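Local atomic coordinates of thiamine-monophosphate kinase (Aquifex aeolicus, PDB entry 1VQV), a protein that catalyses the ATP-dependent phosphorylation of thiamine monophosphate to thiamine diphosphate, the active form of vitamin B1, as a homodimer. Residues 149-160 and 260-270. Numbering follows the deposited sequence.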
ATOM      1  N   ASP B 149      -2.480   0.454 -36.481  1.00 62.79           N
ATOM      2  CA  ASP B 149      -1.407   0.801 -35.536  1.00 61.13           C
ATOM      3  C   ASP B 149      -0.184  -0.100 -35.637  1.00 59.61           C
ATOM      4  O   ASP B 149      -0.310  -1.319 -35.803  1.00 58.89           O
ATOM      5  CB  ASP B 149      -1.881   0.717 -34.069  1.00 60.99           C
ATOM      6  CG  ASP B 149      -2.580   1.977 -33.583  1.00 60.45           C
ATOM      7  OD1 ASP B 149      -2.350   3.065 -34.151  1.00 60.40           O
ATOM      8  OD2 ASP B 149      -3.351   1.872 -32.606  1.00 59.75           O
ATOM      9  N   SER B 150       1.000   0.496 -35.532  1.00 57.78           N
ATOM     10  CA  SER B 150       2.213  -0.308 -35.511  1.00 58.04           C
ATOM     11  C   SER B 150       2.404  -0.665 -34.027  1.00 58.05           C
ATOM     12  O   SER B 150       1.753  -0.075 -33.150  1.00 56.68           O
ATOM     13  CB  SER B 150       3.416   0.476 -36.036  1.00 58.70           C
ATOM     14  OG  SER B 150       3.440   0.475 -37.458  1.00 59.77           O
ATOM     15  N   VAL B 151       3.251  -1.644 -33.733  1.00 57.01           N
ATOM     16  CA  VAL B 151       3.461  -2.014 -32.336  1.00 56.52           C
ATOM     17  C   VAL B 151       4.918  -1.761 -31.950  1.00 55.22           C
ATOM     18  O   VAL B 151       5.834  -2.332 -32.537  1.00 55.23           O
ATOM     19  CB  VAL B 151       3.071  -3.501 -32.082  1.00 56.89           C
ATOM     20  CG1 VAL B 151       3.121  -3.815 -30.586  1.00 55.42           C
ATOM     21  CG2 VAL B 151       1.669  -3.767 -32.627  1.00 55.68           C
ATOM     22  N   PHE B 152       5.122  -0.883 -30.975  1.00 54.49           N
ATOM     23  CA  PHE B 152       6.472  -0.545 -30.520  1.00 54.63           C
ATOM     24  C   PHE B 152       6.749  -0.991 -29.094  1.00 53.02           C
ATOM     25  O   PHE B 152       5.820  -1.242 -28.319  1.00 51.78           O
ATOM     26  CB  PHE B 152       6.717   0.972 -30.549  1.00 53.25           C
ATOM     27  CG  PHE B 152       6.424   1.622 -31.859  1.00 53.42           C
ATOM     28  CD1 PHE B 152       5.113   1.924 -32.225  1.00 54.52           C
ATOM     29  CD2 PHE B 152       7.460   1.951 -32.725  1.00 53.57           C
ATOM     30  CE1 PHE B 152       4.834   2.554 -33.447  1.00 54.54           C
ATOM     31  CE2 PHE B 152       7.198   2.575 -33.944  1.00 54.53           C
ATOM     32  CZ  PHE B 152       5.880   2.879 -34.306  1.00 53.47           C
ATOM     33  N   VAL B 153       8.039  -1.086 -28.773  1.00 51.62           N
ATOM     34  CA  VAL B 153       8.515  -1.405 -27.429  1.00 51.19           C
ATOM     35  C   VAL B 153       9.727  -0.506 -27.212  1.00 50.86           C
ATOM     36  O   VAL B 153      10.439  -0.173 -28.153  1.00 51.58           O
ATOM     37  CB  VAL B 153       8.959  -2.895 -27.226  1.00 51.00           C
ATOM     38  CG1 VAL B 153       7.795  -3.829 -27.470  1.00 52.22           C
ATOM     39  CG2 VAL B 153      10.150  -3.241 -28.118  1.00 51.63           C
ATOM     40  N   SER B 154       9.957  -0.087 -25.975  1.00 50.13           N
ATOM     41  CA  SER B 154      11.109   0.755 -25.695  1.00 49.00           C
ATOM     42  C   SER B 154      12.248  -0.154 -25.291  1.00 48.38           C
ATOM     43  O   SER B 154      12.025  -1.313 -24.965  1.00 47.84           O
ATOM     44  CB  SER B 154      10.801   1.744 -24.569  1.00 48.52           C
ATOM     45  OG  SER B 154      10.356   1.078 -23.409  1.00 48.81           O
ATOM     46  N   GLY B 155      13.470   0.367 -25.334  1.00 49.60           N
ATOM     47  CA  GLY B 155      14.627  -0.418 -24.953  1.00 49.28           C
ATOM     48  C   GLY B 155      14.710  -1.760 -25.644  1.00 50.42           C
ATOM     49  O   GLY B 155      14.208  -1.933 -26.758  1.00 52.71           O
ATOM     50  N   THR B 156      15.355  -2.709 -24.974  1.00 50.87           N
ATOM     51  CA  THR B 156      15.534  -4.074 -25.478  1.00 52.14           C
ATOM     52  C   THR B 156      14.789  -5.043 -24.559  1.00 52.08           C
ATOM     53  O   THR B 156      14.302  -4.645 -23.505  1.00 52.63           O
ATOM     54  CB  THR B 156      17.050  -4.447 -25.538  1.00 52.94           C
ATOM     55  OG1 THR B 156      17.638  -4.359 -24.227  1.00 53.57           O
ATOM     56  CG2 THR B 156      17.795  -3.485 -26.461  1.00 51.22           C
ATOM     57  N   LEU B 157      14.685  -6.306 -24.947  1.00 51.81           N
ATOM     58  CA  LEU B 157      13.967  -7.247 -24.107  1.00 51.96           C
ATOM     59  C   LEU B 157      14.810  -8.454 -23.762  1.00 53.43           C
ATOM     60  O   LEU B 157      15.702  -8.830 -24.530  1.00 52.46           O
ATOM     61  CB  LEU B 157      12.696  -7.703 -24.810  1.00 52.00           C
ATOM     62  CG  LEU B 157      11.797  -6.584 -25.340  1.00 53.45           C
ATOM     63  CD1 LEU B 157      10.839  -7.188 -26.336  1.00 52.65           C
ATOM     64  CD2 LEU B 157      11.059  -5.872 -24.207  1.00 52.41           C
ATOM     65  N   GLY B 158      14.520  -9.041 -22.596  1.00 53.02           N
ATOM     66  CA  GLY B 158      15.218 -10.227 -22.131  1.00 53.70           C
ATOM     67  C   GLY B 158      16.299  -9.990 -21.095  1.00 54.48           C
ATOM     68  O   GLY B 158      16.662 -10.896 -20.341  1.00 54.75           O
ATOM     69  N   ASP B 159      16.807  -8.765 -21.042  1.00 54.51           N
ATOM     70  CA  ASP B 159      17.878  -8.411 -20.108  1.00 54.99           C
ATOM     71  C   ASP B 159      17.630  -8.769 -18.647  1.00 53.96           C
ATOM     72  O   ASP B 159      18.468  -9.407 -18.018  1.00 54.44           O
ATOM     73  CB  ASP B 159      18.200  -6.918 -20.241  1.00 55.54           C
ATOM     74  CG  ASP B 159      18.641  -6.548 -21.649  1.00 56.69           C
ATOM     75  OD1 ASP B 159      17.817  -6.604 -22.579  1.00 57.97           O
ATOM     76  OD2 ASP B 159      19.822  -6.220 -21.833  1.00 58.37           O
ATOM     77  N   SER B 160      16.487  -8.365 -18.106  1.00 53.93           N
ATOM     78  CA  SER B 160      16.157  -8.659 -16.714  1.00 52.91           C
ATOM     79  C   SER B 160      16.211 -10.176 -16.428  1.00 52.51           C
ATOM     80  O   SER B 160      16.713 -10.607 -15.395  1.00 52.79           O
ATOM     81  CB  SER B 160      14.772  -8.079 -16.398  1.00 52.18           C
ATOM     82  OG  SER B 160      14.446  -8.151 -15.024  1.00 52.99           O
ATOM     83  N   GLU B 260       9.248  -9.723 -16.642  1.00 61.88           N
ATOM     84  CA  GLU B 260       9.339  -8.287 -16.407  1.00 60.27           C
ATOM     85  C   GLU B 260      10.628  -7.636 -16.885  1.00 59.23           C
ATOM     86  O   GLU B 260      11.712  -8.017 -16.459  1.00 59.47           O
ATOM     87  CB  GLU B 260       9.143  -8.002 -14.922  1.00 61.40           C
ATOM     88  CG  GLU B 260       9.453  -6.580 -14.494  1.00 64.84           C
ATOM     89  CD  GLU B 260       8.351  -5.586 -14.822  1.00 65.85           C
ATOM     90  OE1 GLU B 260       7.269  -5.672 -14.204  1.00 65.56           O
ATOM     91  OE2 GLU B 260       8.572  -4.723 -15.701  1.00 66.67           O
ATOM     92  N   ASP B 261      10.486  -6.641 -17.764  1.00 57.67           N
ATOM     93  CA  ASP B 261      11.615  -5.895 -18.323  1.00 55.31           C
ATOM     94  C   ASP B 261      11.535  -4.407 -18.056  1.00 53.15           C
ATOM     95  O   ASP B 261      12.473  -3.672 -18.319  1.00 54.24           O
ATOM     96  CB  ASP B 261      11.695  -6.093 -19.832  1.00 55.82           C
ATOM     97  CG  ASP B 261      12.613  -7.215 -20.218  1.00 57.89           C
ATOM     98  OD1 ASP B 261      13.806  -7.134 -19.855  1.00 58.62           O
ATOM     99  OD2 ASP B 261      12.138  -8.168 -20.881  1.00 58.60           O
ATOM    100  N   TYR B 262      10.400  -3.965 -17.549  1.00 52.51           N
ATOM    101  CA  TYR B 262      10.174  -2.557 -17.259  1.00 53.01           C
ATOM    102  C   TYR B 262      10.282  -1.691 -18.510  1.00 50.46           C
ATOM    103  O   TYR B 262      10.729  -0.548 -18.449  1.00 49.24           O
ATOM    104  CB  TYR B 262      11.155  -2.060 -16.202  1.00 55.58           C
ATOM    105  CG  TYR B 262      11.348  -3.020 -15.061  1.00 59.44           C
ATOM    106  CD1 TYR B 262      12.507  -3.788 -14.973  1.00 61.19           C
ATOM    107  CD2 TYR B 262      10.368  -3.177 -14.077  1.00 59.66           C
ATOM    108  CE1 TYR B 262      12.695  -4.692 -13.939  1.00 62.60           C
ATOM    109  CE2 TYR B 262      10.539  -4.078 -13.036  1.00 62.10           C
ATOM    110  CZ  TYR B 262      11.709  -4.835 -12.973  1.00 63.91           C
ATOM    111  OH  TYR B 262      11.883  -5.754 -11.959  1.00 64.84           O
ATOM    112  N   GLN B 263       9.884  -2.256 -19.643  1.00 49.12           N
ATOM    113  CA  GLN B 263       9.880  -1.520 -20.898  1.00 49.02           C
ATOM    114  C   GLN B 263       8.428  -1.327 -21.317  1.00 49.44           C
ATOM    115  O   GLN B 263       7.537  -2.050 -20.872  1.00 50.26           O
ATOM    116  CB  GLN B 263      10.655  -2.272 -21.985  1.00 47.92           C
ATOM    117  CG  GLN B 263      12.165  -2.310 -21.780  1.00 47.00           C
ATOM    118  CD  GLN B 263      12.803  -0.926 -21.686  1.00 47.82           C
ATOM    119  OE1 GLN B 263      12.117   0.089 -21.603  1.00 50.07           O
ATOM    120  NE2 GLN B 263      14.121  -0.888 -21.684  1.00 48.15           N
ATOM    121  N   LEU B 264       8.187  -0.343 -22.167  1.00 49.27           N
ATOM    122  CA  LEU B 264       6.838  -0.052 -22.629  1.00 49.33           C
ATOM    123  C   LEU B 264       6.428  -0.811 -23.880  1.00 49.84           C
ATOM    124  O   LEU B 264       7.245  -1.064 -24.759  1.00 50.72           O
ATOM    125  CB  LEU B 264       6.705   1.437 -22.907  1.00 49.57           C
ATOM    126  CG  LEU B 264       6.906   2.346 -21.707  1.00 51.18           C
ATOM    127  CD1 LEU B 264       7.007   3.773 -22.165  1.00 51.26           C
ATOM    128  CD2 LEU B 264       5.737   2.160 -20.734  1.00 53.75           C
ATOM    129  N   LEU B 265       5.151  -1.178 -23.945  1.00 49.85           N
ATOM    130  CA  LEU B 265       4.585  -1.852 -25.110  1.00 49.38           C
ATOM    131  C   LEU B 265       3.387  -0.975 -25.440  1.00 50.37           C
ATOM    132  O   LEU B 265       2.399  -0.979 -24.713  1.00 49.98           O
ATOM    133  CB  LEU B 265       4.126  -3.263 -24.773  1.00 47.78           C
ATOM    134  CG  LEU B 265       3.363  -3.984 -25.883  1.00 45.48           C
ATOM    135  CD1 LEU B 265       4.223  -4.128 -27.110  1.00 45.90           C
ATOM    136  CD2 LEU B 265       2.930  -5.345 -25.391  1.00 45.90           C
ATOM    137  N   PHE B 266       3.494  -0.202 -26.520  1.00 50.12           N
ATOM    138  CA  PHE B 266       2.445   0.724 -26.912  1.00 50.25           C
ATOM    139  C   PHE B 266       2.108   0.626 -28.385  1.00 51.25           C
ATOM    140  O   PHE B 266       2.789  -0.058 -29.127  1.00 52.62           O
ATOM    141  CB  PHE B 266       2.868   2.163 -26.555  1.00 50.29           C
ATOM    142  CG  PHE B 266       4.208   2.601 -27.147  1.00 51.30           C
ATOM    143  CD1 PHE B 266       4.269   3.593 -28.128  1.00 51.36           C
ATOM    144  CD2 PHE B 266       5.411   2.043 -26.707  1.00 51.31           C
ATOM    145  CE1 PHE B 266       5.507   4.024 -28.657  1.00 51.10           C
ATOM    146  CE2 PHE B 266       6.645   2.467 -27.234  1.00 50.94           C
ATOM    147  CZ  PHE B 266       6.686   3.458 -28.209  1.00 49.20           C
ATOM    148  N   THR B 267       1.041   1.290 -28.812  1.00 52.60           N
ATOM    149  CA  THR B 267       0.665   1.264 -30.218  1.00 52.88           C
ATOM    150  C   THR B 267       0.169   2.609 -30.702  1.00 54.06           C
ATOM    151  O   THR B 267      -0.478   3.359 -29.966  1.00 54.06           O
ATOM    152  CB  THR B 267      -0.457   0.258 -30.532  1.00 50.84           C
ATOM    153  OG1 THR B 267      -1.711   0.800 -30.112  1.00 52.34           O
ATOM    154  CG2 THR B 267      -0.214  -1.052 -29.849  1.00 48.43           C
ATOM    155  N   HIS B 268       0.492   2.893 -31.960  1.00 54.88           N
ATOM    156  CA  HIS B 268       0.079   4.103 -32.646  1.00 56.01           C
ATOM    157  C   HIS B 268       0.551   4.078 -34.104  1.00 56.63           C
ATOM    158  O   HIS B 268       1.383   3.248 -34.481  1.00 56.99           O
ATOM    159  CB  HIS B 268       0.570   5.361 -31.901  1.00 55.32           C
ATOM    160  CG  HIS B 268       2.062   5.497 -31.802  1.00 57.44           C
ATOM    161  ND1 HIS B 268       2.899   5.399 -32.893  1.00 57.04           N
ATOM    162  CD2 HIS B 268       2.850   5.863 -30.761  1.00 55.94           C
ATOM    163  CE1 HIS B 268       4.133   5.708 -32.530  1.00 56.71           C
ATOM    164  NE2 HIS B 268       4.128   5.995 -31.243  1.00 55.61           N
ATOM    165  N   PRO B 269      -0.013   4.956 -34.958  1.00 57.31           N
ATOM    166  CA  PRO B 269       0.411   4.971 -36.366  1.00 58.32           C
ATOM    167  C   PRO B 269       1.933   5.153 -36.533  1.00 58.35           C
ATOM    168  O   PRO B 269       2.570   5.892 -35.778  1.00 56.89           O
ATOM    169  CB  PRO B 269      -0.420   6.115 -36.975  1.00 56.90           C
ATOM    170  CG  PRO B 269      -0.790   6.971 -35.790  1.00 57.53           C
ATOM    171  CD  PRO B 269      -1.066   5.959 -34.710  1.00 56.87           C
ATOM    172  N   LYS B 270       2.501   4.466 -37.523  1.00 58.74           N
ATOM    173  CA  LYS B 270       3.943   4.510 -37.772  1.00 59.61           C
ATOM    174  C   LYS B 270       4.511   5.907 -37.970  1.00 60.13           C
ATOM    175  O   LYS B 270       5.660   6.182 -37.619  1.00 60.50           O
ATOM    176  CB  LYS B 270       4.289   3.657 -38.984  1.00 59.68           C
ATOM    177  CG  LYS B 270       5.730   3.746 -39.377  1.00 63.37           C
ATOM    178  CD  LYS B 270       6.069   2.683 -40.402  1.00 66.67           C
ATOM    179  CE  LYS B 270       7.576   2.632 -40.660  1.00 67.87           C
ATOM    180  NZ  LYS B 270       7.924   1.360 -41.341  1.00 68.67           N
TER
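Phe152 and Phe266 face each other as a hydrogen-bonded pair of two antiparallel strands, each backbone N-H reaching the other's carbonyl; Phe152 N to Phe266 O measures 3.1 Å. The phenylalanine rings lie nearly parallel, their planes 19° apart, yet are slid so far that they barely overlap. Instead Phe152 CB sits over one face of the Phe266 ring, 3.8 Å from its centroid. With CG of Phe266 between its backbone N and carbonyl carbon (chi1 55°), that ring is brought under Phe152 CB. The His268 ring, inclined at 41° to that of Phe152, completes an aromatic cluster, and its NE2 is hydrogen-bonded to His197. Among the residues pointing to the other side of the sheet, Leu265 CD1 touches both Val151 CG1 and Val153 CG1.

Just past Val153, Ser154 N still bonds Leu264 O, and Ser154 OG works both ways: it accepts Leu264 N at 2.9 Å, almost straight, and donates to Gln263 OE1 at 2.7 Å from above the amide plane. Gln263, whose chain bends at chi2, lays its amide alongside the loop at Gly155, bringing NE2 to 3.3 Å from Gly155 CA. An alanine in place of Gln263 would probably leave the Ser154 hydroxyl without its acceptor and open a gap beside Gly155. Farther along, the Asp261 carboxylate takes Gly158 N, the N-cap residue of helix 159-168, on the syn side of OD2 at 3.1 Å, while OD1 receives a weak bond from Ser160 N; it thus ties the start of that helix to the loop of substrate-binding Glu260.

Within the mixed sheet of the C-terminal half of this PurM-like kinase, strand 263-268 runs between 150-153 and the outermost strand 204-208, and strand 280-286 borders 150-153 across from it, while helix 57-73 packs against Tyr262 and Leu264.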